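Local coordinates for putative uncharacterized protein TTHB187 (Thermus thermophilus HB8, PDB 3SK9) that cuts single-stranded DNA through its metal-dependent HD nuclease domain, the part of the CRISPR helicase-nuclease Cas3 present here, in defence against invading genetic elements, at residues 39-42 and 43-46; 50-53 and 54-58; 119-122 and 123-126; 163-166 and 167-170. All coordinates share one frame; numbering follows the deposited sequence.

Interaction 1 of 4, residues 39-42 and 43-46; sequences AVLR and MEPP
V40 turns CG1 into the space between N and C (chi1 71°), which leaves CG2 to run alongside E44, whose own chain folds at chi2 (-73°). The two side chains run next to each other in the same direction, and V40 CG2 comes 3.6 Å from E44 OE2, while E44 CG rests 3.3 Å from V40 O. M43 turns the other way: its CG lies beside A39 O, and a bend at chi3 brings CE to 4.4 Å from V40 CG2, a loose apolar touch. This is the end of helix 26-43, where bonding passes from i to i+4 pairs toward i to i+3 pairs. M43 N is shared between A39 O at 3.3 Å and V40 O at 3.0 Å, both weak, whereas E44 N reaches L41 O at 3.2 Å from well above the carbonyl plane. P45 then N-caps helix 46-56, making this a helix-to-helix connection of the HD domain. E44 OE1 accepts from L261 N of strand 260-264, so the folded carboxylate ties the connection to the C-terminal hairpin. A39 and M43 face helix 230-246, and L41 packs on L64 and A67 of helix 60-71.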
# COMPACT_ATOMS: atom_id res chain seq x y z
N ALA A 39 3.80 11.68 -0.67
CA ALA A 39 4.45 12.75 -1.44
C ALA A 39 3.64 13.17 -2.65
O ALA A 39 3.48 14.36 -2.95
CB ALA A 39 5.87 12.33 -1.86
N VAL A 40 3.14 12.19 -3.38
CA VAL A 40 2.32 12.54 -4.53
C VAL A 40 0.94 13.17 -4.13
O VAL A 40 0.53 14.09 -4.80
CB VAL A 40 2.23 11.46 -5.67
CG1 VAL A 40 1.42 10.30 -5.29
CG2 VAL A 40 1.59 12.16 -6.91
N LEU A 41 0.29 12.76 -3.02
CA LEU A 41 -0.95 13.43 -2.56
C LEU A 41 -0.67 14.91 -2.21
O LEU A 41 -1.50 15.77 -2.46
CB LEU A 41 -1.57 12.73 -1.33
CG LEU A 41 -2.22 11.35 -1.66
CD1 LEU A 41 -2.57 10.60 -0.36
CD2 LEU A 41 -3.47 11.55 -2.61
N ARG A 42 0.49 15.19 -1.63
CA ARG A 42 0.85 16.57 -1.31
C ARG A 42 1.01 17.41 -2.57
O ARG A 42 0.78 18.63 -2.54
CB ARG A 42 2.12 16.64 -0.44
CG ARG A 42 1.84 16.28 1.03
CD ARG A 42 3.14 15.96 1.77
NE ARG A 42 2.94 15.70 3.19
CZ ARG A 42 3.91 15.37 4.04
NH1 ARG A 42 5.18 15.27 3.60
NH2 ARG A 42 3.61 15.17 5.32
N MET A 43 1.39 16.77 -3.67
CA MET A 43 1.57 17.50 -4.93
C MET A 43 0.29 17.58 -5.79
O MET A 43 0.28 18.28 -6.81
CB MET A 43 2.63 16.81 -5.78
CG MET A 43 4.06 16.99 -5.33
SD MET A 43 5.07 15.78 -6.25
CE MET A 43 4.18 15.55 -7.77
N GLU A 44 -0.76 16.84 -5.41
CA GLU A 44 -2.00 16.84 -6.20
C GLU A 44 -2.69 18.21 -6.10
O GLU A 44 -2.50 18.95 -5.11
CB GLU A 44 -2.98 15.78 -5.73
CG GLU A 44 -2.50 14.34 -6.00
CD GLU A 44 -2.57 13.96 -7.49
OE1 GLU A 44 -3.48 14.46 -8.19
OE2 GLU A 44 -1.76 13.10 -7.91
N PRO A 45 -3.52 18.55 -7.08
CA PRO A 45 -4.26 19.83 -6.95
C PRO A 45 -5.12 19.92 -5.71
O PRO A 45 -5.59 18.91 -5.19
CB PRO A 45 -5.11 19.90 -8.22
CG PRO A 45 -4.41 18.97 -9.22
CD PRO A 45 -3.73 17.89 -8.38
N PRO A 46 -5.35 21.16 -5.22
CA PRO A 46 -6.23 21.32 -4.07
C PRO A 46 -7.62 20.63 -4.22
O PRO A 46 -8.15 20.12 -3.23
CB PRO A 46 -6.43 22.86 -3.98
CG PRO A 46 -5.29 23.45 -4.70
CD PRO A 46 -4.85 22.46 -5.75

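Interaction 2 of 4, residues 50-53 and 54-58; sequences ALYA and EDWGL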
# COMPACT_ATOMS: atom_id res chain seq x y z
N ALA A 50 -9.07 17.96 -1.50
CA ALA A 50 -10.34 18.20 -0.82
C ALA A 50 -11.26 16.96 -1.00
O ALA A 50 -12.08 16.64 -0.13
CB ALA A 50 -11.04 19.48 -1.36
N LEU A 51 -11.16 16.31 -2.16
CA LEU A 51 -11.92 15.07 -2.41
C LEU A 51 -11.55 14.00 -1.37
O LEU A 51 -12.43 13.26 -0.90
CB LEU A 51 -11.65 14.54 -3.81
CG LEU A 51 -12.39 15.30 -4.94
CD1 LEU A 51 -11.98 14.81 -6.34
CD2 LEU A 51 -13.90 15.18 -4.75
N TYR A 52 -10.24 13.83 -1.08
CA TYR A 52 -9.84 12.84 -0.06
C TYR A 52 -10.38 13.18 1.31
O TYR A 52 -10.77 12.31 2.07
CB TYR A 52 -8.32 12.71 0.02
CG TYR A 52 -7.76 11.71 -0.97
CD1 TYR A 52 -7.55 10.38 -0.59
CD2 TYR A 52 -7.46 12.09 -2.28
CE1 TYR A 52 -7.01 9.46 -1.50
CE2 TYR A 52 -6.95 11.18 -3.20
CZ TYR A 52 -6.74 9.87 -2.80
OH TYR A 52 -6.20 8.96 -3.70
N ALA A 53 -10.36 14.47 1.65
CA ALA A 53 -10.87 14.89 2.97
C ALA A 53 -12.37 14.55 3.07
O ALA A 53 -12.85 14.10 4.12
CB ALA A 53 -10.62 16.43 3.17
N GLU A 54 -13.09 14.74 1.98
CA GLU A 54 -14.52 14.50 1.94
C GLU A 54 -14.79 12.99 1.90
O GLU A 54 -15.77 12.49 2.49
CB GLU A 54 -15.14 15.18 0.72
CG GLU A 54 -16.64 15.03 0.55
CD GLU A 54 -17.15 15.76 -0.70
OE1 GLU A 54 -18.20 16.44 -0.59
OE2 GLU A 54 -16.50 15.68 -1.79
N ASP A 55 -13.93 12.26 1.19
CA ASP A 55 -14.10 10.81 1.04
C ASP A 55 -14.12 10.15 2.41
O ASP A 55 -14.86 9.18 2.66
CB ASP A 55 -12.90 10.17 0.29
CG ASP A 55 -12.94 10.39 -1.22
OD1 ASP A 55 -14.03 10.72 -1.77
OD2 ASP A 55 -11.87 10.19 -1.83
N TRP A 56 -13.25 10.62 3.29
CA TRP A 56 -12.99 9.90 4.54
C TRP A 56 -13.47 10.62 5.82
O TRP A 56 -13.27 10.10 6.93
CB TRP A 56 -11.50 9.55 4.61
CG TRP A 56 -11.15 8.70 3.40
CD1 TRP A 56 -10.32 9.04 2.35
CD2 TRP A 56 -11.66 7.40 3.11
NE1 TRP A 56 -10.30 8.01 1.42
CE2 TRP A 56 -11.12 7.00 1.87
CE3 TRP A 56 -12.50 6.53 3.79
CZ2 TRP A 56 -11.42 5.74 1.29
CZ3 TRP A 56 -12.79 5.28 3.23
CH2 TRP A 56 -12.27 4.91 1.99
N GLY A 57 -14.10 11.79 5.66
CA GLY A 57 -14.56 12.56 6.80
C GLY A 57 -13.45 12.95 7.76
O GLY A 57 -13.66 12.99 8.99
N LEU A 58 -12.28 13.27 7.23
CA LEU A 58 -11.13 13.68 8.05
C LEU A 58 -10.61 15.03 7.59
O LEU A 58 -10.72 15.37 6.40
CB LEU A 58 -9.99 12.66 7.95
CG LEU A 58 -10.17 11.28 8.60
CD1 LEU A 58 -9.12 10.26 8.05
CD2 LEU A 58 -10.07 11.42 10.11
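D55, in the last turn of helix 46-56, has both carboxylate oxygens in salt bridges, OD1 to R195 and OD2 to R201; E54 OE2 adds a third, also to R195. The chi1 of D55 (-78°) turns CG beside the backbone N and brings the carboxylate close to L51 O, with OD1 at 3.1 Å from that acceptor; the two arginines would be expected to offset the crowding of negative oxygens. L51 O itself accepts from D55 N at 2.8 Å. D55 OD2 also lies over one face of the Y52 ring, 4.5 Å from CG, while the ring's OH bonds to E260. Y52 and W56 lie side by side and point the same way, with Y52 CD1 4.1 Å from W56 NE1, and the indole meets W66 edge to face. L51 CD2 approaches E54 OE2 at 4.0 Å, where the two side chains cross obliquely. G57 leaves helical angles with positive phi, and L58 N then bonds to A53 O at 3.3 Å, in the carbonyl plane. Such a glycine turn with a bond back into the last turn is a common way to finish an alpha helix.

Interaction 3 of 4, residues 119-122 and 123-126; sequences RRLL and KEKG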
# COMPACT_ATOMS: atom_id res chain seq x y z
N ARG A 119 -9.37 -7.79 4.01
CA ARG A 119 -10.78 -7.92 4.34
C ARG A 119 -10.89 -8.13 5.85
O ARG A 119 -11.74 -7.54 6.51
CB ARG A 119 -11.46 -9.09 3.60
CG ARG A 119 -11.80 -8.76 2.12
CD ARG A 119 -12.33 -10.00 1.36
NE ARG A 119 -13.60 -10.50 1.90
CZ ARG A 119 -14.80 -10.24 1.38
NH1 ARG A 119 -14.93 -9.46 0.30
NH2 ARG A 119 -15.89 -10.77 1.95
N ARG A 120 -10.02 -8.96 6.39
CA ARG A 120 -10.02 -9.21 7.84
C ARG A 120 -9.40 -8.06 8.64
O ARG A 120 -9.96 -7.59 9.63
CB ARG A 120 -9.20 -10.48 8.09
CG ARG A 120 -9.33 -11.08 9.47
CD ARG A 120 -9.21 -12.60 9.39
NE ARG A 120 -10.28 -13.22 8.61
CZ ARG A 120 -10.35 -14.52 8.32
NH1 ARG A 120 -9.41 -15.36 8.75
NH2 ARG A 120 -11.37 -14.99 7.60
N LEU A 121 -8.22 -7.62 8.22
CA LEU A 121 -7.40 -6.73 9.01
C LEU A 121 -7.99 -5.33 9.10
O LEU A 121 -7.88 -4.70 10.16
CB LEU A 121 -6.00 -6.65 8.41
CG LEU A 121 -5.02 -7.67 8.98
CD1 LEU A 121 -5.58 -9.08 9.08
CD2 LEU A 121 -3.76 -7.64 8.09
N LEU A 122 -8.59 -4.84 8.02
CA LEU A 122 -9.19 -3.50 8.03
C LEU A 122 -10.48 -3.49 8.91
O LEU A 122 -10.78 -2.50 9.57
CB LEU A 122 -9.51 -3.01 6.59
CG LEU A 122 -8.28 -2.72 5.71
CD1 LEU A 122 -8.75 -2.30 4.31
CD2 LEU A 122 -7.30 -1.66 6.28
N LYS A 123 -11.19 -4.61 8.95
CA LYS A 123 -12.32 -4.67 9.85
C LYS A 123 -11.87 -4.71 11.31
O LYS A 123 -12.53 -4.11 12.15
CB LYS A 123 -13.21 -5.86 9.53
CG LYS A 123 -13.85 -5.80 8.16
CD LYS A 123 -14.65 -7.05 7.82
CE LYS A 123 -14.84 -7.08 6.26
NZ LYS A 123 -15.20 -8.38 5.75
N GLU A 124 -10.77 -5.40 11.61
CA GLU A 124 -10.26 -5.44 13.00
C GLU A 124 -9.83 -4.04 13.46
O GLU A 124 -9.86 -3.71 14.65
CB GLU A 124 -9.04 -6.37 13.13
CG GLU A 124 -9.36 -7.87 12.93
CD GLU A 124 -8.06 -8.69 12.77
OE1 GLU A 124 -6.97 -8.09 12.85
OE2 GLU A 124 -8.16 -9.91 12.56
N LYS A 125 -9.37 -3.22 12.51
CA LYS A 125 -8.96 -1.85 12.84
C LYS A 125 -10.14 -0.91 13.06
O LYS A 125 -9.96 0.22 13.50
CB LYS A 125 -8.09 -1.25 11.73
CG LYS A 125 -6.66 -1.75 11.69
CD LYS A 125 -5.84 -1.37 12.93
CE LYS A 125 -5.38 0.07 12.98
NZ LYS A 125 -4.49 0.30 14.19
N GLY A 126 -11.35 -1.39 12.73
CA GLY A 126 -12.57 -0.63 12.96
C GLY A 126 -13.33 -0.14 11.72
O GLY A 126 -14.39 0.49 11.86
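At the end of helix 110-124, E124 N bonds to R120 O at 3.1 Å and K125 N to L121 O at 3.2 Å and weakly to L122 O, and G126, with positive phi and its N bonded to K123 O, closes the helix in a Schellman motif. K123, extended beyond CG (chi2 176°), lays its methylenes along R119 O, with CE 3.1 Å from that oxygen. Its NZ hydrogen-bonds to N133 OD1 of helix 129-138, with a long, weak ion pair to E129. E124 reaches back along the helix and crosses R120, the guanidinium and carboxylate planes 32° apart. OE2 lies against the aliphatic CG of R120, 3.5 Å away, and finds its salt-bridge partner in R171. E124 OE1 lies 4.1 Å from L121 CD1, the two chains running together. K125 bends at chi2 and chi3 and forms a salt bridge with E175 through NZ. R119 NH2 stands 4.5 Å from K123 NZ, two like charges, and R119 O is buried beneath the lysine chain without a hydrogen-bond partner; the ammonium nearby may partly compensate this oxygen electrostatically, while the polar ends find their partners on helices 129-138 and 165-181.

Interaction 4 of 4, residues 163-166 and 167-170; sequences DPLW and KEAR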
# COMPACT_ATOMS: atom_id res chain seq x y z
N ASP A 163 2.15 -21.90 9.10
CA ASP A 163 2.40 -21.66 10.51
C ASP A 163 1.54 -20.49 10.97
O ASP A 163 1.49 -19.47 10.29
CB ASP A 163 3.88 -21.33 10.70
CG ASP A 163 4.30 -21.37 12.15
OD1 ASP A 163 5.33 -22.00 12.44
OD2 ASP A 163 3.62 -20.77 12.99
N PRO A 164 0.83 -20.64 12.08
CA PRO A 164 -0.08 -19.61 12.65
C PRO A 164 0.58 -18.26 12.96
O PRO A 164 -0.08 -17.21 12.97
CB PRO A 164 -0.58 -20.27 13.94
CG PRO A 164 -0.43 -21.72 13.72
CD PRO A 164 0.75 -21.91 12.83
N LEU A 165 1.88 -18.27 13.24
CA LEU A 165 2.64 -17.04 13.49
C LEU A 165 2.55 -16.05 12.30
O LEU A 165 2.62 -14.83 12.49
CB LEU A 165 4.11 -17.38 13.74
CG LEU A 165 4.91 -16.35 14.54
CD1 LEU A 165 4.32 -16.18 15.91
CD2 LEU A 165 6.39 -16.76 14.64
N TRP A 166 2.40 -16.57 11.09
CA TRP A 166 2.22 -15.70 9.90
C TRP A 166 1.01 -14.76 10.03
O TRP A 166 1.06 -13.62 9.59
CB TRP A 166 2.12 -16.54 8.61
CG TRP A 166 3.45 -17.03 8.09
CD1 TRP A 166 3.95 -18.31 8.17
CD2 TRP A 166 4.47 -16.24 7.45
NE1 TRP A 166 5.21 -18.35 7.59
CE2 TRP A 166 5.54 -17.10 7.14
CE3 TRP A 166 4.55 -14.89 7.09
CZ2 TRP A 166 6.68 -16.65 6.49
CZ3 TRP A 166 5.70 -14.45 6.42
CH2 TRP A 166 6.73 -15.32 6.15
N LYS A 167 -0.09 -15.24 10.62
CA LYS A 167 -1.28 -14.39 10.74
C LYS A 167 -0.95 -13.25 11.70
O LYS A 167 -1.39 -12.11 11.53
CB LYS A 167 -2.49 -15.18 11.25
CG LYS A 167 -2.91 -16.31 10.33
CD LYS A 167 -3.88 -17.28 11.03
CE LYS A 167 -4.55 -18.23 10.03
NZ LYS A 167 -3.60 -18.95 9.14
N GLU A 168 -0.18 -13.57 12.72
CA GLU A 168 0.21 -12.53 13.69
C GLU A 168 1.19 -11.51 13.05
O GLU A 168 1.04 -10.29 13.25
CB GLU A 168 0.79 -13.16 14.95
CG GLU A 168 -0.27 -13.89 15.77
CD GLU A 168 0.34 -14.75 16.87
OE1 GLU A 168 0.57 -14.24 17.99
OE2 GLU A 168 0.59 -15.95 16.62
N ALA A 169 2.19 -12.01 12.31
CA ALA A 169 3.19 -11.18 11.63
C ALA A 169 2.53 -10.17 10.68
O ALA A 169 2.97 -9.02 10.57
CB ALA A 169 4.19 -12.05 10.83
N ARG A 170 1.48 -10.59 9.98
CA ARG A 170 0.84 -9.67 9.05
C ARG A 170 0.11 -8.58 9.80
O ARG A 170 0.06 -7.45 9.33
CB ARG A 170 -0.04 -10.40 8.00
CG ARG A 170 -1.05 -11.39 8.51
CD ARG A 170 -1.71 -12.17 7.34
NE ARG A 170 -0.77 -13.07 6.67
CZ ARG A 170 -0.90 -14.40 6.61
NH1 ARG A 170 -1.95 -15.02 7.15
NH2 ARG A 170 0.02 -15.11 5.99
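W166 and R170, one helical turn apart, meet where R170 folds back over the start of the helix. R170 holds CG between its backbone N and carbonyl carbon (chi1 51°) and bends at chi3, which lays the guanidinium over W166 O: that oxygen lies above one face of the planar group, 3.5 Å from NE, with an angle too poor for a bond. R170 NH2 comes 3.6 Å from W166 CB. Among the backbone bonds, R170 N donates to the same W166 O at 3.1 Å, A169 N to L165 O at 2.9 Å in a nearly straight bond (164°), and K167 N to P164 O from above the carbonyl plane. Capping comes from D163: its OD2 takes L165 N at 3.1 Å on the anti side of the carboxylate, and its backbone O takes W166 N while lying in plane at the edge of the indole. In van der Waals contact, L165 CD1 lies 3.8 Å from E168 OE2, a methyl against a carboxylate oxygen, where the side chains cross at about a right angle. The charged ends have partners beyond the turn. R170 NH1 and K167 NZ both bridge to E162 OE1, R170 NH2 bonds to A79 O, and F117 receives R170 in a cation-pi contact. In the HD domain this is the first turn of helix 165-181, which follows helix 149-161 after a short bend; L165 and W166 pack on L13 of helix 10-16, and W166 also on W16 of that helix and on P81 and Q84 of a loop.

In the fold
The four contacts, local turns of four HD-domain helices, come in series along the chain. Interactions 1 and 2, centres about 14 Å apart, lie at the end of helix 26-43 and on the following helix 46-56, and touch through L41 CD2 and Y52 CE2 at 3.6 Å. Interactions 3 and 4, centres about 15 Å apart, pair the end of helix 110-124 with the start of helix 165-181, where L121 CD2 lies 4.0 Å from R170 O. Interactions 1 and 4, centres about 35 Å apart, lie on opposite sides of the chain's centre. V40, L122 and R170 each lie about 11 Å, side chain to side chain, from metal-binding D210, H74 and D75, consistent with a helical shell round the site.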